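Local coordinates for protein clan CA, family C40, NlpC/P60 superfamily cysteine peptidase (Trichomonas vaginalis, PDB 6BIO) that probably acts as a cysteine peptidase of the NlpC/P60 family that hydrolyses bacterial peptidoglycan, at residues H237-H249 with V256-P268. Residues are numbered along the deposited sequence; the frame is centred on the assembly and turned at random. Where two conformers were deposited one is given.
Sequences HVGMYVGNGQFIH and VVKYQDFYKYPYP
Phe247 and His249 pair with Gln260 and Lys258 in the antiparallel beta hairpin at one edge of the six-stranded sheet of the NlpC/P60 domain, with 256-261 as the edge strand on that side. Each is a hydrogen-bonded pair, with two backbone bonds; one more, Phe262 N to Gly245 O (2.8 Å, nearly straight at 171°), prolongs the pairing beyond the strand. Gly245 O also accepts a hydrogen bond from a water, which in turn accepts one from Tyr263 N.

On the face carrying Phe247 and His249, aromatic contacts dominate. The Phe247 ring, with CG wedged between backbone N and carbonyl carbon (chi1 66°), takes Gln260 CB over one face, 3.8 Å from its centroid. Its edge meets the face of Tyr265 in a T-shaped pair, CZ 3.7 Å above the middle of that ring; Tyr267 lies over the opposite face. Phe225 of strand 222-225, two strands over from Phe247, packs against both rings.

On the other face, Ile248 CD1 makes a CH-pi contact 4.1 Å from the Tyr259 ring centroid, while CG2 touches Val257 CG1. Gln246 folds back at chi2, bringing NE2 to 4.0 Å from Tyr259 CB.

Tyr265 OH approaches His237 CD2 at 3.2 Å. His237 touches Cys182 and bonds to His249, consistent with the Cys-His-His catalytic triad known in this family: His249 ND1 lies in the plane of the His237 ring and shares a 2.7 Å hydrogen bond with its NE2, nearly straight at 170°.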
loop_
_atom_site.group_PDB
_atom_site.type_symbol
_atom_site.label_atom_id
_atom_site.label_comp_id
_atom_site.label_asym_id
_atom_site.label_seq_id
_atom_site.Cartn_x
_atom_site.Cartn_y
_atom_site.Cartn_z
ATOM N N HIS A 237 2.142 -15.804 -13.855
ATOM C CA HIS A 237 3.261 -15.481 -12.982
ATOM C C HIS A 237 3.527 -13.987 -13.075
ATOM O O HIS A 237 3.120 -13.314 -14.034
ATOM C CB HIS A 237 4.504 -16.273 -13.431
ATOM C CG HIS A 237 5.611 -16.290 -12.431
ATOM N ND1 HIS A 237 5.563 -17.064 -11.298
ATOM C CD2 HIS A 237 6.815 -15.665 -12.410
ATOM C CE1 HIS A 237 6.677 -16.891 -10.598
ATOM N NE2 HIS A 237 7.457 -16.057 -11.259
ATOM N N VAL A 238 4.247 -13.476 -12.083
ATOM C CA VAL A 238 4.570 -12.053 -12.009
ATOM C C VAL A 238 5.802 -11.890 -11.149
ATOM O O VAL A 238 6.027 -12.674 -10.225
ATOM C CB VAL A 238 3.377 -11.247 -11.437
ATOM C CG1 VAL A 238 3.040 -11.692 -10.021
ATOM C CG2 VAL A 238 3.617 -9.736 -11.493
ATOM N N GLY A 239 6.594 -10.851 -11.436
ATOM C CA GLY A 239 7.696 -10.432 -10.585
ATOM C C GLY A 239 7.877 -8.932 -10.683
ATOM O O GLY A 239 7.212 -8.274 -11.471
ATOM N N MET A 240 8.763 -8.384 -9.844
ATOM C CA MET A 240 8.971 -6.935 -9.772
ATOM C C MET A 240 10.392 -6.601 -10.224
ATOM O O MET A 240 11.357 -7.121 -9.671
ATOM C CB MET A 240 8.769 -6.401 -8.348
ATOM C CG MET A 240 8.865 -4.912 -8.278
ATOM S SD MET A 240 8.644 -4.235 -6.643
ATOM C CE MET A 240 6.957 -4.698 -6.299
ATOM N N TYR A 241 10.510 -5.722 -11.212
ATOM C CA TYR A 241 11.819 -5.273 -11.666
ATOM C C TYR A 241 12.494 -4.514 -10.529
ATOM O O TYR A 241 11.862 -3.682 -9.872
ATOM C CB TYR A 241 11.660 -4.380 -12.904
ATOM C CG TYR A 241 12.979 -4.110 -13.582
ATOM C CD1 TYR A 241 13.628 -5.117 -14.291
ATOM C CD2 TYR A 241 13.554 -2.870 -13.532
ATOM C CE1 TYR A 241 14.842 -4.889 -14.895
ATOM C CE2 TYR A 241 14.781 -2.633 -14.122
ATOM C CZ TYR A 241 15.423 -3.653 -14.815
ATOM O OH TYR A 241 16.666 -3.439 -15.431
ATOM N N VAL A 242 13.790 -4.759 -10.337
ATOM C CA VAL A 242 14.527 -4.071 -9.289
ATOM C C VAL A 242 15.815 -3.436 -9.804
ATOM O O VAL A 242 16.654 -3.001 -9.013
ATOM C CB VAL A 242 14.809 -4.992 -8.094
ATOM C CG1 VAL A 242 13.493 -5.420 -7.446
ATOM C CG2 VAL A 242 15.627 -6.198 -8.498
ATOM N N GLY A 243 15.974 -3.358 -11.117
ATOM C CA GLY A 243 17.119 -2.701 -11.719
ATOM C C GLY A 243 18.214 -3.677 -12.081
ATOM O O GLY A 243 18.227 -4.836 -11.673
ATOM N N ASN A 244 19.169 -3.172 -12.856
ATOM C CA ASN A 244 20.345 -3.948 -13.251
ATOM C C ASN A 244 19.963 -5.267 -13.918
ATOM O O ASN A 244 20.637 -6.289 -13.747
ATOM C CB ASN A 244 21.276 -4.202 -12.069
ATOM C CG ASN A 244 22.709 -4.494 -12.511
ATOM O OD1 ASN A 244 23.130 -4.109 -13.607
ATOM N ND2 ASN A 244 23.460 -5.179 -11.668
ATOM N N GLY A 245 18.874 -5.236 -14.690
ATOM C CA GLY A 245 18.412 -6.388 -15.437
ATOM C C GLY A 245 17.854 -7.525 -14.607
ATOM O O GLY A 245 17.709 -8.631 -15.121
ATOM N N GLN A 246 17.512 -7.281 -13.348
ATOM C CA GLN A 246 17.005 -8.298 -12.455
ATOM C C GLN A 246 15.585 -7.950 -12.034
ATOM O O GLN A 246 15.221 -6.775 -11.885
ATOM C CB GLN A 246 17.805 -8.369 -11.173
ATOM C CG GLN A 246 19.294 -8.590 -11.338
ATOM C CD GLN A 246 19.631 -9.917 -11.938
ATOM O OE1 GLN A 246 20.351 -9.993 -12.939
ATOM N NE2 GLN A 246 19.136 -10.971 -11.326
ATOM N N PHE A 247 14.789 -8.992 -11.800
ATOM C CA PHE A 247 13.554 -8.865 -11.051
ATOM C C PHE A 247 13.587 -9.788 -9.853
ATOM O O PHE A 247 14.409 -10.689 -9.757
ATOM C CB PHE A 247 12.317 -9.092 -11.918
ATOM C CG PHE A 247 12.116 -10.518 -12.490
ATOM C CD1 PHE A 247 11.361 -11.450 -11.779
ATOM C CD2 PHE A 247 12.476 -10.844 -13.806
ATOM C CE1 PHE A 247 11.073 -12.704 -12.317
ATOM C CE2 PHE A 247 12.186 -12.071 -14.333
ATOM C CZ PHE A 247 11.485 -13.014 -13.580
ATOM N N ILE A 248 12.717 -9.494 -8.896
ATOM C CA ILE A 248 12.509 -10.357 -7.739
ATOM C C ILE A 248 11.121 -10.984 -7.822
ATOM O O ILE A 248 10.143 -10.338 -8.222
ATOM C CB ILE A 248 12.716 -9.580 -6.428
ATOM C CG1 ILE A 248 14.210 -9.331 -6.217
ATOM C CG2 ILE A 248 12.104 -10.355 -5.242
ATOM C CD1 ILE A 248 14.553 -8.433 -5.044
ATOM N N HIS A 249 11.036 -12.268 -7.499
ATOM C CA HIS A 249 9.768 -12.977 -7.515
ATOM C C HIS A 249 9.756 -14.096 -6.479
ATOM O O HIS A 249 10.803 -14.558 -6.012
ATOM C CB HIS A 249 9.442 -13.566 -8.901
ATOM C CG HIS A 249 10.393 -14.615 -9.417
ATOM N ND1 HIS A 249 9.998 -15.514 -10.383
ATOM C CD2 HIS A 249 11.710 -14.857 -9.202
ATOM C CE1 HIS A 249 11.010 -16.311 -10.698
ATOM N NE2 HIS A 249 12.068 -15.927 -10.005
ATOM N N VAL A 256 11.043 -20.049 -3.089
ATOM C CA VAL A 256 11.625 -18.935 -2.345
ATOM C C VAL A 256 11.451 -17.646 -3.131
ATOM O O VAL A 256 11.319 -17.657 -4.373
ATOM C CB VAL A 256 13.107 -19.279 -2.030
ATOM C CG1 VAL A 256 13.891 -19.228 -3.317
ATOM C CG2 VAL A 256 13.651 -18.398 -0.935
ATOM N N VAL A 257 11.511 -16.535 -2.401
ATOM C CA VAL A 257 11.606 -15.203 -2.967
ATOM C C VAL A 257 13.069 -14.955 -3.290
ATOM O O VAL A 257 13.928 -15.050 -2.409
ATOM C CB VAL A 257 11.077 -14.161 -1.976
ATOM C CG1 VAL A 257 11.311 -12.716 -2.534
ATOM C CG2 VAL A 257 9.620 -14.440 -1.663
ATOM N N LYS A 258 13.348 -14.652 -4.549
ATOM C CA LYS A 258 14.703 -14.566 -5.063
ATOM C C LYS A 258 14.799 -13.649 -6.271
ATOM O O LYS A 258 13.794 -13.294 -6.914
ATOM C CB LYS A 258 15.227 -15.941 -5.468
ATOM C CG LYS A 258 14.442 -16.611 -6.574
ATOM C CD LYS A 258 15.064 -17.962 -6.933
ATOM C CE LYS A 258 14.185 -18.754 -7.740
ATOM N NZ LYS A 258 14.969 -19.860 -8.411
ATOM N N TYR A 259 16.043 -13.271 -6.567
ATOM C CA TYR A 259 16.358 -12.588 -7.808
ATOM C C TYR A 259 16.255 -13.527 -9.003
ATOM O O TYR A 259 16.479 -14.746 -8.909
ATOM C CB TYR A 259 17.785 -12.061 -7.766
ATOM C CG TYR A 259 18.029 -10.846 -6.885
ATOM C CD1 TYR A 259 17.824 -9.560 -7.364
ATOM C CD2 TYR A 259 18.507 -10.985 -5.586
ATOM C CE1 TYR A 259 18.077 -8.468 -6.579
ATOM C CE2 TYR A 259 18.749 -9.876 -4.792
ATOM C CZ TYR A 259 18.551 -8.633 -5.308
ATOM O OH TYR A 259 18.768 -7.548 -4.500
ATOM N N GLN A 260 16.001 -12.914 -10.154
ATOM C CA GLN A 260 16.008 -13.598 -11.445
ATOM C C GLN A 260 16.502 -12.637 -12.507
ATOM O O GLN A 260 16.070 -11.487 -12.582
ATOM C CB GLN A 260 14.612 -14.055 -11.892
ATOM C CG GLN A 260 14.544 -14.507 -13.383
ATOM C CD GLN A 260 15.345 -15.796 -13.666
ATOM O OE1 GLN A 260 15.265 -16.741 -12.876
ATOM N NE2 GLN A 260 16.094 -15.851 -14.810
ATOM N N ASP A 261 17.369 -13.128 -13.383
ATOM C CA ASP A 261 17.838 -12.342 -14.505
ATOM C C ASP A 261 16.730 -12.226 -15.534
ATOM O O ASP A 261 16.243 -13.243 -16.040
ATOM C CB ASP A 261 19.058 -13.031 -15.115
ATOM C CG ASP A 261 19.675 -12.234 -16.237
ATOM O OD1 ASP A 261 19.066 -12.212 -17.306
ATOM O OD2 ASP A 261 20.772 -11.641 -16.047
ATOM N N PHE A 262 16.327 -10.993 -15.843
ATOM C CA PHE A 262 15.137 -10.776 -16.662
ATOM C C PHE A 262 15.334 -11.340 -18.076
ATOM O O PHE A 262 14.478 -12.075 -18.600
ATOM C CB PHE A 262 14.863 -9.261 -16.692
ATOM C CG PHE A 262 13.594 -8.833 -17.402
ATOM C CD1 PHE A 262 12.540 -9.709 -17.704
ATOM C CD2 PHE A 262 13.462 -7.484 -17.770
ATOM C CE1 PHE A 262 11.378 -9.223 -18.368
ATOM C CE2 PHE A 262 12.323 -7.001 -18.417
ATOM C CZ PHE A 262 11.280 -7.872 -18.732
ATOM N N TYR A 263 16.462 -11.010 -18.711
ATOM C CA TYR A 263 16.656 -11.395 -20.104
ATOM C C TYR A 263 16.775 -12.906 -20.269
ATOM O O TYR A 263 16.339 -13.441 -21.284
ATOM C CB TYR A 263 17.894 -10.692 -20.654
ATOM C CG TYR A 263 18.217 -11.034 -22.086
ATOM C CD1 TYR A 263 17.485 -10.475 -23.125
ATOM C CD2 TYR A 263 19.266 -11.915 -22.409
ATOM C CE1 TYR A 263 17.776 -10.784 -24.447
ATOM C CE2 TYR A 263 19.559 -12.225 -23.712
ATOM C CZ TYR A 263 18.806 -11.655 -24.736
ATOM O OH TYR A 263 19.076 -11.948 -26.061
ATOM N N LYS A 264 17.326 -13.606 -19.277
ATOM C CA LYS A 264 17.455 -15.056 -19.327
ATOM C C LYS A 264 16.220 -15.824 -18.860
ATOM O O LYS A 264 16.180 -17.056 -18.994
ATOM C CB LYS A 264 18.628 -15.509 -18.463
ATOM C CG LYS A 264 19.956 -15.000 -18.940
ATOM C CD LYS A 264 21.092 -15.689 -18.185
ATOM C CE LYS A 264 22.457 -15.384 -18.788
ATOM N NZ LYS A 264 23.340 -14.773 -17.784
ATOM N N TYR A 265 15.228 -15.170 -18.312
ATOM C CA TYR A 265 14.068 -15.903 -17.826
ATOM C C TYR A 265 13.309 -16.479 -19.025
ATOM O O TYR A 265 12.899 -15.710 -19.911
ATOM C CB TYR A 265 13.184 -14.963 -17.037
ATOM C CG TYR A 265 12.046 -15.612 -16.296
ATOM C CD1 TYR A 265 12.274 -16.595 -15.337
ATOM C CD2 TYR A 265 10.728 -15.217 -16.515
ATOM C CE1 TYR A 265 11.244 -17.173 -14.656
ATOM C CE2 TYR A 265 9.691 -15.793 -15.810
ATOM C CZ TYR A 265 9.960 -16.761 -14.886
ATOM O OH TYR A 265 8.920 -17.315 -14.194
ATOM N N PRO A 266 13.056 -17.788 -19.085
ATOM C CA PRO A 266 12.635 -18.403 -20.361
ATOM C C PRO A 266 11.134 -18.487 -20.547
ATOM O O PRO A 266 10.647 -19.503 -21.047
ATOM C CB PRO A 266 13.252 -19.802 -20.266
ATOM C CG PRO A 266 13.151 -20.077 -18.828
ATOM C CD PRO A 266 13.507 -18.819 -18.132
ATOM N N TYR A 267 10.383 -17.471 -20.155
ATOM C CA TYR A 267 8.951 -17.450 -20.374
ATOM C C TYR A 267 8.544 -16.099 -20.926
ATOM O O TYR A 267 9.170 -15.082 -20.607
ATOM C CB TYR A 267 8.196 -17.679 -19.061
ATOM C CG TYR A 267 8.515 -19.006 -18.455
ATOM C CD1 TYR A 267 7.892 -20.157 -18.900
ATOM C CD2 TYR A 267 9.434 -19.118 -17.428
ATOM C CE1 TYR A 267 8.164 -21.372 -18.330
ATOM C CE2 TYR A 267 9.746 -20.342 -16.896
ATOM C CZ TYR A 267 9.107 -21.460 -17.353
ATOM O OH TYR A 267 9.402 -22.671 -16.788
ATOM N N PRO A 268 7.516 -16.053 -21.766
ATOM C CA PRO A 268 7.165 -14.785 -22.402
ATOM C C PRO A 268 6.515 -13.804 -21.449
ATOM O O PRO A 268 5.680 -14.166 -20.619
ATOM C CB PRO A 268 6.161 -15.201 -23.469
ATOM C CG PRO A 268 5.626 -16.481 -22.959
ATOM C CD PRO A 268 6.748 -17.169 -22.323
HETATM O O HOH W 1 18.455 -9.137 -17.699
#